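Local coordinates for outer membrane protein YopM (Yersinia pestis, PDB 1JL5) that is a secreted leucine-rich-repeat effector that probably alters host cell physiology and promotes bacterial survival in host tissues, at residues P87-H92 and E108-L113; S127-L132 and P147-S152; L132-G137 and F154-D159. One frame throughout, in Å; residues are numbered along the deposited sequence.

How the interactions relate
All three contacts join consecutive turns of one leucine-rich-repeat solenoid. Interaction 3 ties neighbouring strands edge to edge by direct backbone hydrogen bonds and buries the largest area, about 578 Å². Interactions 1 and 2, about 250 to 260 Å² each, join the return loops without direct hydrogen bonds, through leucines, prolines and bridging waters. Their buried leucines have exposed polar borders (H92 and E108; S127, D128 and E148), whereas interaction 3 buries leucines and an isoleucine on one face, with F154 exposed before the strands. Interactions 2 and 3 share L132, their centres are about 9 Å apart, and L129 meets both L136 and L155. Interaction 1 touches interaction 2 where L109 packs on P130 of the next loop.

Interaction 1: P87-H92 and E108-L113; sequences PELPPH and ELPQSL
L89 and L109 lie side by side and point the same way, meeting through one methyl of each, L89 CD1 and L109 CD2, at 3.5 Å. In both residues CG is turned away from the carbonyl carbon and sits beside the backbone N (chi1 -57° in L89, -58° in L109); in L109 this brings CD2 back to L89 although CB points away from that loop. Leucine suits the place because its forked end can fill the interior between two turns while its backbone stays in the loop. The same L89 methyl also reaches the ring of P110, with CD1 3.9 Å from P110 CD.

P110 turns its ring toward the other loop and presents its carbons to two carbonyl oxygens: P110 CG lies 3.6 Å from P90 O, and P110 CB is 3.4 Å from P91 O. These are carbon-to-oxygen packing contacts; the compact proline ring suits them, its nitrogen having no N-H to satisfy. It also begins a type I turn, P110 to L113, closed by a bond from L113 N to P110 O.

At the far end S112 OG comes within 3.1 Å of H92 C, over the backbone and not the imidazole, but its hydrogen-bond partner is the carbonyl oxygen of L93. At the near end a water joins the loops, accepting from L89 N at 2.8 Å and donating to E108 O at 2.6 Å.

The two loops precede strands 95-97 and 115-117, and L89, L109 and L113 all pack on L96 of the first of these strands. On the amino-terminal side, P87 and E88 meet helix 36-48, P90 packs against helix 58-71, and P91 touches both helices, so the contact lies where the helical cap joins the first repeats.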
loop_
_atom_site.group_PDB
_atom_site.type_symbol
_atom_site.label_atom_id
_atom_site.label_comp_id
_atom_site.label_asym_id
_atom_site.label_seq_id
_atom_site.Cartn_x
_atom_site.Cartn_y
_atom_site.Cartn_z
ATOM N N PRO A 87 28.221 -14.452 -29.205
ATOM C CA PRO A 87 29.252 -15.067 -30.028
ATOM C C PRO A 87 30.171 -13.920 -30.406
ATOM O O PRO A 87 29.987 -12.793 -29.935
ATOM C CB PRO A 87 28.461 -15.586 -31.209
ATOM C CG PRO A 87 27.442 -14.502 -31.391
ATOM C CD PRO A 87 26.993 -14.208 -29.980
ATOM N N GLU A 88 31.158 -14.192 -31.244
ATOM C CA GLU A 88 32.064 -13.146 -31.666
ATOM C C GLU A 88 31.201 -12.033 -32.239
ATOM O O GLU A 88 30.243 -12.291 -32.959
ATOM C CB GLU A 88 33.009 -13.668 -32.737
ATOM C CG GLU A 88 34.186 -12.753 -33.000
ATOM C CD GLU A 88 35.068 -13.284 -34.105
ATOM O OE1 GLU A 88 35.276 -14.512 -34.137
ATOM O OE2 GLU A 88 35.550 -12.481 -34.930
ATOM N N LEU A 89 31.547 -10.794 -31.923
ATOM C CA LEU A 89 30.776 -9.650 -32.386
ATOM C C LEU A 89 31.171 -9.187 -33.772
ATOM O O LEU A 89 32.280 -9.454 -34.231
ATOM C CB LEU A 89 30.963 -8.489 -31.413
ATOM C CG LEU A 89 30.595 -8.781 -29.959
ATOM C CD1 LEU A 89 31.057 -7.639 -29.078
ATOM C CD2 LEU A 89 29.091 -8.993 -29.849
ATOM N N PRO A 90 30.253 -8.506 -34.474
ATOM C CA PRO A 90 30.631 -8.036 -35.805
ATOM C C PRO A 90 31.945 -7.288 -35.581
ATOM O O PRO A 90 32.098 -6.579 -34.589
ATOM C CB PRO A 90 29.470 -7.129 -36.179
ATOM C CG PRO A 90 28.303 -7.882 -35.594
ATOM C CD PRO A 90 28.823 -8.267 -34.215
ATOM N N PRO A 91 32.910 -7.451 -36.496
ATOM C CA PRO A 91 34.239 -6.833 -36.441
ATOM C C PRO A 91 34.385 -5.347 -36.123
ATOM O O PRO A 91 35.259 -4.959 -35.344
ATOM C CB PRO A 91 34.838 -7.192 -37.800
ATOM C CG PRO A 91 33.634 -7.250 -38.689
ATOM C CD PRO A 91 32.660 -8.019 -37.832
ATOM N N HIS A 92 33.551 -4.503 -36.709
ATOM C CA HIS A 92 33.707 -3.077 -36.464
ATOM C C HIS A 92 32.575 -2.468 -35.671
ATOM O O HIS A 92 32.218 -1.304 -35.853
ATOM C CB HIS A 92 33.896 -2.360 -37.798
ATOM C CG HIS A 92 34.983 -2.959 -38.633
ATOM N ND1 HIS A 92 34.742 -3.921 -39.588
ATOM C CD2 HIS A 92 36.329 -2.808 -38.582
ATOM C CE1 HIS A 92 35.891 -4.341 -40.089
ATOM N NE2 HIS A 92 36.869 -3.680 -39.493
ATOM N N GLU A 108 35.040 -10.982 -26.919
ATOM C CA GLU A 108 36.050 -9.950 -27.055
ATOM C C GLU A 108 35.389 -8.741 -27.700
ATOM O O GLU A 108 34.628 -8.873 -28.657
ATOM C CB GLU A 108 37.199 -10.438 -27.930
ATOM C CG GLU A 108 38.297 -9.407 -28.100
ATOM C CD GLU A 108 39.401 -9.895 -29.004
ATOM O OE1 GLU A 108 39.997 -10.947 -28.688
ATOM O OE2 GLU A 108 39.667 -9.233 -30.030
ATOM N N LEU A 109 35.671 -7.558 -27.175
ATOM C CA LEU A 109 35.072 -6.358 -27.724
ATOM C C LEU A 109 35.975 -5.718 -28.763
ATOM O O LEU A 109 37.183 -5.608 -28.570
ATOM C CB LEU A 109 34.761 -5.371 -26.597
ATOM C CG LEU A 109 33.835 -5.932 -25.510
ATOM C CD1 LEU A 109 33.606 -4.878 -24.439
ATOM C CD2 LEU A 109 32.514 -6.363 -26.131
ATOM N N PRO A 110 35.395 -5.296 -29.894
ATOM C CA PRO A 110 36.156 -4.662 -30.971
ATOM C C PRO A 110 36.874 -3.414 -30.477
ATOM O O PRO A 110 36.397 -2.727 -29.571
ATOM C CB PRO A 110 35.079 -4.315 -31.996
ATOM C CG PRO A 110 34.025 -5.352 -31.758
ATOM C CD PRO A 110 33.973 -5.415 -30.256
ATOM N N GLN A 111 38.022 -3.123 -31.078
ATOM C CA GLN A 111 38.793 -1.945 -30.716
ATOM C C GLN A 111 38.019 -0.729 -31.191
ATOM O O GLN A 111 38.348 0.407 -30.857
ATOM C CB GLN A 111 40.159 -1.989 -31.396
ATOM C CG GLN A 111 41.025 -3.127 -30.917
ATOM C CD GLN A 111 41.407 -2.965 -29.468
ATOM O OE1 GLN A 111 42.150 -2.050 -29.114
ATOM N NE2 GLN A 111 40.896 -3.847 -28.613
ATOM N N SER A 112 36.986 -0.986 -31.978
ATOM C CA SER A 112 36.148 0.072 -32.514
ATOM C C SER A 112 34.969 0.354 -31.589
ATOM O O SER A 112 34.209 1.298 -31.811
ATOM C CB SER A 112 35.616 -0.344 -33.878
ATOM O OG SER A 112 34.909 -1.567 -33.765
ATOM N N LEU A 113 34.814 -0.466 -30.555
ATOM C CA LEU A 113 33.700 -0.288 -29.637
ATOM C C LEU A 113 33.776 1.037 -28.894
ATOM O O LEU A 113 34.756 1.334 -28.211
ATOM C CB LEU A 113 33.636 -1.433 -28.624
ATOM C CG LEU A 113 32.227 -1.609 -28.047
ATOM C CD1 LEU A 113 31.310 -2.102 -29.160
ATOM C CD2 LEU A 113 32.234 -2.587 -26.882
HETATM O O HOH W 1 33.900 -10.678 -30.403
#

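Interaction 2: S127-L132 and P147-S152; sequences SDLPPL and PELQNS
L129, its CG anti to the carbonyl carbon (chi1 -54°), sends its fork across between P147, L149 and S152, each branch meeting a different neighbour. Its CD1 presses on L149 CD2 at 3.4 Å, tighter than usual for two carbons, and also touches S152 OG. The other methyl, L129 CD2, is 3.8 Å from P147 CG, the leucine and the ring crossing at about a right angle. P147 meets backbone too: its CB lies 3.7 Å from D128 CA, and its CG packs against S127 O.

This is the return side of a leucine-rich-repeat solenoid, where successive loops stack through leucines and prolines. Prolines suit such extended segments, having rigid backbones and no N-H to satisfy.

Water supplies the polar links. One molecule accepts from L129 N and donates to E148 O at 2.6 Å; another joins D128 OD1 to E148 N, a third P130 O to S152 OG, and a fourth P131 O to N151 O. Further out, the type I turn from L149 to S152 is closed by S152 N bonding to L149 O, which sets the serine beside L129. E148 OE2 accepts from Q150 NE2, and L136 of strand 135-137 packs against both L129 and L149.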
loop_
_atom_site.group_PDB
_atom_site.type_symbol
_atom_site.label_atom_id
_atom_site.label_comp_id
_atom_site.label_asym_id
_atom_site.label_seq_id
_atom_site.Cartn_x
_atom_site.Cartn_y
_atom_site.Cartn_z
ATOM N N SER A 127 36.629 -7.397 -19.329
ATOM C CA SER A 127 38.002 -7.417 -19.784
ATOM C C SER A 127 38.354 -5.948 -19.895
ATOM O O SER A 127 37.465 -5.096 -19.863
ATOM C CB SER A 127 38.096 -8.091 -21.148
ATOM O OG SER A 127 37.722 -9.449 -21.048
ATOM N N ASP A 128 39.638 -5.642 -20.013
ATOM C CA ASP A 128 40.041 -4.258 -20.139
ATOM C C ASP A 128 39.199 -3.650 -21.236
ATOM O O ASP A 128 38.979 -4.260 -22.278
ATOM C CB ASP A 128 41.525 -4.162 -20.463
ATOM C CG ASP A 128 42.379 -4.745 -19.369
ATOM O OD1 ASP A 128 41.958 -4.654 -18.197
ATOM O OD2 ASP A 128 43.461 -5.288 -19.670
ATOM N N LEU A 129 38.713 -2.445 -20.984
ATOM C CA LEU A 129 37.848 -1.758 -21.923
ATOM C C LEU A 129 38.451 -1.476 -23.281
ATOM O O LEU A 129 39.658 -1.273 -23.415
ATOM C CB LEU A 129 37.376 -0.438 -21.319
ATOM C CG LEU A 129 36.706 -0.537 -19.952
ATOM C CD1 LEU A 129 36.267 0.855 -19.519
ATOM C CD2 LEU A 129 35.511 -1.491 -20.024
ATOM N N PRO A 130 37.605 -1.477 -24.318
ATOM C CA PRO A 130 38.063 -1.200 -25.675
ATOM C C PRO A 130 38.612 0.220 -25.572
ATOM O O PRO A 130 38.003 1.076 -24.929
ATOM C CB PRO A 130 36.774 -1.272 -26.484
ATOM C CG PRO A 130 35.950 -2.251 -25.728
ATOM C CD PRO A 130 36.180 -1.847 -24.307
ATOM N N PRO A 131 39.762 0.493 -26.200
ATOM C CA PRO A 131 40.363 1.828 -26.139
ATOM C C PRO A 131 39.445 3.001 -26.456
ATOM O O PRO A 131 39.606 4.086 -25.907
ATOM C CB PRO A 131 41.528 1.723 -27.121
ATOM C CG PRO A 131 41.019 0.742 -28.131
ATOM C CD PRO A 131 40.405 -0.318 -27.250
ATOM N N LEU A 132 38.478 2.787 -27.336
ATOM C CA LEU A 132 37.576 3.862 -27.725
ATOM C C LEU A 132 36.274 3.912 -26.935
ATOM O O LEU A 132 35.388 4.707 -27.249
ATOM C CB LEU A 132 37.245 3.741 -29.213
ATOM C CG LEU A 132 38.437 3.629 -30.167
ATOM C CD1 LEU A 132 37.921 3.538 -31.595
ATOM C CD2 LEU A 132 39.352 4.834 -30.004
ATOM N N PRO A 147 37.522 -3.117 -14.754
ATOM C CA PRO A 147 38.893 -3.092 -15.262
ATOM C C PRO A 147 39.339 -1.646 -15.093
ATOM O O PRO A 147 38.513 -0.774 -14.811
ATOM C CB PRO A 147 38.718 -3.474 -16.726
ATOM C CG PRO A 147 37.386 -2.881 -17.061
ATOM C CD PRO A 147 36.553 -3.261 -15.853
ATOM N N GLU A 148 40.630 -1.387 -15.247
ATOM C CA GLU A 148 41.126 -0.027 -15.122
ATOM C C GLU A 148 40.278 0.862 -16.023
ATOM O O GLU A 148 39.916 0.468 -17.127
ATOM C CB GLU A 148 42.594 0.035 -15.537
ATOM C CG GLU A 148 43.171 1.436 -15.563
ATOM C CD GLU A 148 44.655 1.437 -15.859
ATOM O OE1 GLU A 148 45.050 0.893 -16.913
ATOM O OE2 GLU A 148 45.424 1.979 -15.035
ATOM N N LEU A 149 39.956 2.059 -15.549
ATOM C CA LEU A 149 39.124 2.979 -16.312
ATOM C C LEU A 149 39.820 4.292 -16.623
ATOM O O LEU A 149 39.503 4.951 -17.609
ATOM C CB LEU A 149 37.848 3.296 -15.525
ATOM C CG LEU A 149 37.006 2.134 -15.000
ATOM C CD1 LEU A 149 35.915 2.675 -14.082
ATOM C CD2 LEU A 149 36.410 1.368 -16.162
ATOM N N GLN A 150 40.767 4.671 -15.774
ATOM C CA GLN A 150 41.462 5.938 -15.930
ATOM C C GLN A 150 42.158 6.142 -17.267
ATOM O O GLN A 150 42.378 7.277 -17.677
ATOM C CB GLN A 150 42.458 6.130 -14.787
ATOM C CG GLN A 150 43.664 5.222 -14.833
ATOM C CD GLN A 150 44.561 5.425 -13.633
ATOM O OE1 GLN A 150 44.808 6.558 -13.220
ATOM N NE2 GLN A 150 45.061 4.331 -13.071
ATOM N N ASN A 151 42.502 5.058 -17.953
ATOM C CA ASN A 151 43.173 5.194 -19.239
ATOM C C ASN A 151 42.216 5.127 -20.412
ATOM O O ASN A 151 42.630 5.003 -21.563
ATOM C CB ASN A 151 44.261 4.139 -19.384
ATOM C CG ASN A 151 45.353 4.304 -18.354
ATOM O OD1 ASN A 151 45.833 5.413 -18.123
ATOM N ND2 ASN A 151 45.756 3.204 -17.731
ATOM N N SER A 152 40.927 5.211 -20.115
ATOM C CA SER A 152 39.923 5.191 -21.163
ATOM C C SER A 152 39.731 6.637 -21.590
ATOM O O SER A 152 38.854 7.345 -21.096
ATOM C CB SER A 152 38.626 4.593 -20.634
ATOM O OG SER A 152 38.849 3.252 -20.240
HETATM O O HOH W 2 42.254 -3.536 -15.879
HETATM O O HOH W 3 40.261 -1.375 -18.976
HETATM O O HOH W 4 38.958 2.368 -22.733
HETATM O O HOH W 5 41.469 4.823 -24.379
#

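Interaction 3: L132-G137 and F154-D159; sequences LLEYLG and FLKIID
Strands 135-137 and 157-159 run parallel, their directions 7° apart, with Y135 paired to I157, L136 to I158 and G137 to D159. I157 N gives a nearly straight bond to E134 O, L136 N bonds to I157 O, and D159 N to L136 O. E134 O also accepts from K156 N, at a more bent 148°, so two amides grip one carbonyl where the chain enters the strand.

On one side of the strands, I157 CG2 sits over a face of the Y135 ring in a CH-pi contact, 3.9 Å from the centroid and offset toward the rim. With CG anti to the backbone N (chi1 -171°), the ring lies along its own strand, with G137 CA at its edge, where any CB would collide, hence the glycine. Beta-branched isoleucine suits this spot, its CG2 standing close to the backbone. On the other side, L136 CB meets L155 CD2 at 3.8 Å. Before the strands, L132 CD2 approaches F154 CE2 at 3.6 Å, while K156 runs alongside E134, its NZ hydrogen-bonded to F154 O but 4.2 Å from E134 OE2, too far for a salt bridge.

Backbone bonds from strand 135-137 to K114, L116 and V118 repeat the pattern with the preceding turn, as expected of the parallel sheet in a leucine-rich-repeat solenoid, with L136, L155 and I158 inside and Y135, I157 and D159 on the other face.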
loop_
_atom_site.group_PDB
_atom_site.type_symbol
_atom_site.label_atom_id
_atom_site.label_comp_id
_atom_site.label_asym_id
_atom_site.label_seq_id
_atom_site.Cartn_x
_atom_site.Cartn_y
_atom_site.Cartn_z
ATOM N N LEU A 132 38.478 2.787 -27.336
ATOM C CA LEU A 132 37.576 3.862 -27.725
ATOM C C LEU A 132 36.274 3.912 -26.935
ATOM O O LEU A 132 35.388 4.707 -27.249
ATOM C CB LEU A 132 37.245 3.741 -29.213
ATOM C CG LEU A 132 38.437 3.629 -30.167
ATOM C CD1 LEU A 132 37.921 3.538 -31.595
ATOM C CD2 LEU A 132 39.352 4.834 -30.004
ATOM N N LEU A 133 36.151 3.081 -25.908
ATOM C CA LEU A 133 34.920 3.063 -25.142
ATOM C C LEU A 133 34.537 4.438 -24.607
ATOM O O LEU A 133 35.284 5.076 -23.865
ATOM C CB LEU A 133 35.011 2.065 -23.987
ATOM C CG LEU A 133 33.619 1.613 -23.532
ATOM C CD1 LEU A 133 32.939 0.895 -24.690
ATOM C CD2 LEU A 133 33.716 0.708 -22.316
ATOM N N GLU A 134 33.359 4.888 -25.010
ATOM C CA GLU A 134 32.824 6.171 -24.592
ATOM C C GLU A 134 31.728 5.940 -23.565
ATOM O O GLU A 134 31.555 6.721 -22.627
ATOM C CB GLU A 134 32.241 6.907 -25.794
ATOM C CG GLU A 134 33.280 7.473 -26.737
ATOM C CD GLU A 134 32.668 7.974 -28.024
ATOM O OE1 GLU A 134 31.443 8.220 -28.043
ATOM O OE2 GLU A 134 33.411 8.127 -29.015
ATOM N N TYR A 135 30.988 4.858 -23.754
ATOM C CA TYR A 135 29.897 4.524 -22.861
ATOM C C TYR A 135 30.065 3.113 -22.324
ATOM O O TYR A 135 30.123 2.144 -23.084
ATOM C CB TYR A 135 28.569 4.649 -23.610
ATOM C CG TYR A 135 27.335 4.532 -22.743
ATOM C CD1 TYR A 135 27.087 3.384 -21.993
ATOM C CD2 TYR A 135 26.402 5.566 -22.690
ATOM C CE1 TYR A 135 25.938 3.266 -21.212
ATOM C CE2 TYR A 135 25.250 5.459 -21.914
ATOM C CZ TYR A 135 25.026 4.307 -21.179
ATOM O OH TYR A 135 23.892 4.195 -20.408
ATOM N N LEU A 136 30.163 3.007 -21.006
ATOM C CA LEU A 136 30.296 1.719 -20.355
ATOM C C LEU A 136 29.033 1.482 -19.541
ATOM O O LEU A 136 28.935 1.900 -18.388
ATOM C CB LEU A 136 31.514 1.697 -19.436
ATOM C CG LEU A 136 31.704 0.395 -18.653
ATOM C CD1 LEU A 136 31.869 -0.764 -19.616
ATOM C CD2 LEU A 136 32.911 0.515 -17.747
ATOM N N GLY A 137 28.059 0.827 -20.163
ATOM C CA GLY A 137 26.809 0.533 -19.492
ATOM C C GLY A 137 26.800 -0.910 -19.046
ATOM O O GLY A 137 26.502 -1.809 -19.834
ATOM N N PHE A 154 38.326 8.048 -23.844
ATOM C CA PHE A 154 37.036 8.483 -24.357
ATOM C C PHE A 154 35.868 8.037 -23.495
ATOM O O PHE A 154 34.715 8.263 -23.848
ATOM C CB PHE A 154 36.863 7.955 -25.780
ATOM C CG PHE A 154 38.047 8.220 -26.659
ATOM C CD1 PHE A 154 38.296 9.500 -27.146
ATOM C CD2 PHE A 154 38.947 7.203 -26.954
ATOM C CE1 PHE A 154 39.425 9.763 -27.912
ATOM C CE2 PHE A 154 40.081 7.456 -27.720
ATOM C CZ PHE A 154 40.320 8.738 -28.199
ATOM N N LEU A 155 36.168 7.395 -22.372
ATOM C CA LEU A 155 35.120 6.928 -21.478
ATOM C C LEU A 155 34.417 8.129 -20.871
ATOM O O LEU A 155 34.950 8.777 -19.971
ATOM C CB LEU A 155 35.706 6.077 -20.354
ATOM C CG LEU A 155 35.123 4.671 -20.195
ATOM C CD1 LEU A 155 35.462 4.150 -18.816
ATOM C CD2 LEU A 155 33.624 4.690 -20.412
ATOM N N LYS A 156 33.221 8.423 -21.364
ATOM C CA LYS A 156 32.452 9.557 -20.874
ATOM C C LYS A 156 31.389 9.119 -19.871
ATOM O O LYS A 156 31.163 9.780 -18.860
ATOM C CB LYS A 156 31.775 10.277 -22.043
ATOM C CG LYS A 156 32.732 10.819 -23.093
ATOM C CD LYS A 156 31.975 11.305 -24.324
ATOM C CE LYS A 156 32.931 11.651 -25.470
ATOM N NZ LYS A 156 33.965 10.593 -25.703
ATOM N N ILE A 157 30.734 8.002 -20.159
ATOM C CA ILE A 157 29.694 7.499 -19.282
ATOM C C ILE A 157 30.019 6.114 -18.749
ATOM O O ILE A 157 30.259 5.182 -19.511
ATOM C CB ILE A 157 28.321 7.422 -19.999
ATOM C CG1 ILE A 157 27.834 8.821 -20.377
ATOM C CG2 ILE A 157 27.296 6.760 -19.092
ATOM C CD1 ILE A 157 28.485 9.377 -21.596
ATOM N N ILE A 158 30.046 5.993 -17.429
ATOM C CA ILE A 158 30.291 4.719 -16.786
ATOM C C ILE A 158 29.059 4.452 -15.948
ATOM O O ILE A 158 28.757 5.193 -15.012
ATOM C CB ILE A 158 31.508 4.731 -15.831
ATOM C CG1 ILE A 158 32.820 4.675 -16.614
ATOM C CG2 ILE A 158 31.441 3.525 -14.898
ATOM C CD1 ILE A 158 33.008 5.813 -17.555
ATOM N N ASP A 159 28.330 3.409 -16.306
ATOM C CA ASP A 159 27.161 3.034 -15.548
ATOM C C ASP A 159 27.422 1.630 -15.049
ATOM O O ASP A 159 27.252 0.662 -15.784
ATOM C CB ASP A 159 25.911 3.039 -16.418
ATOM C CG ASP A 159 24.668 2.696 -15.633
ATOM O OD1 ASP A 159 24.796 2.362 -14.433
ATOM O OD2 ASP A 159 23.566 2.760 -16.208
HETATM O O HOH W 6 37.912 5.253 -23.872
#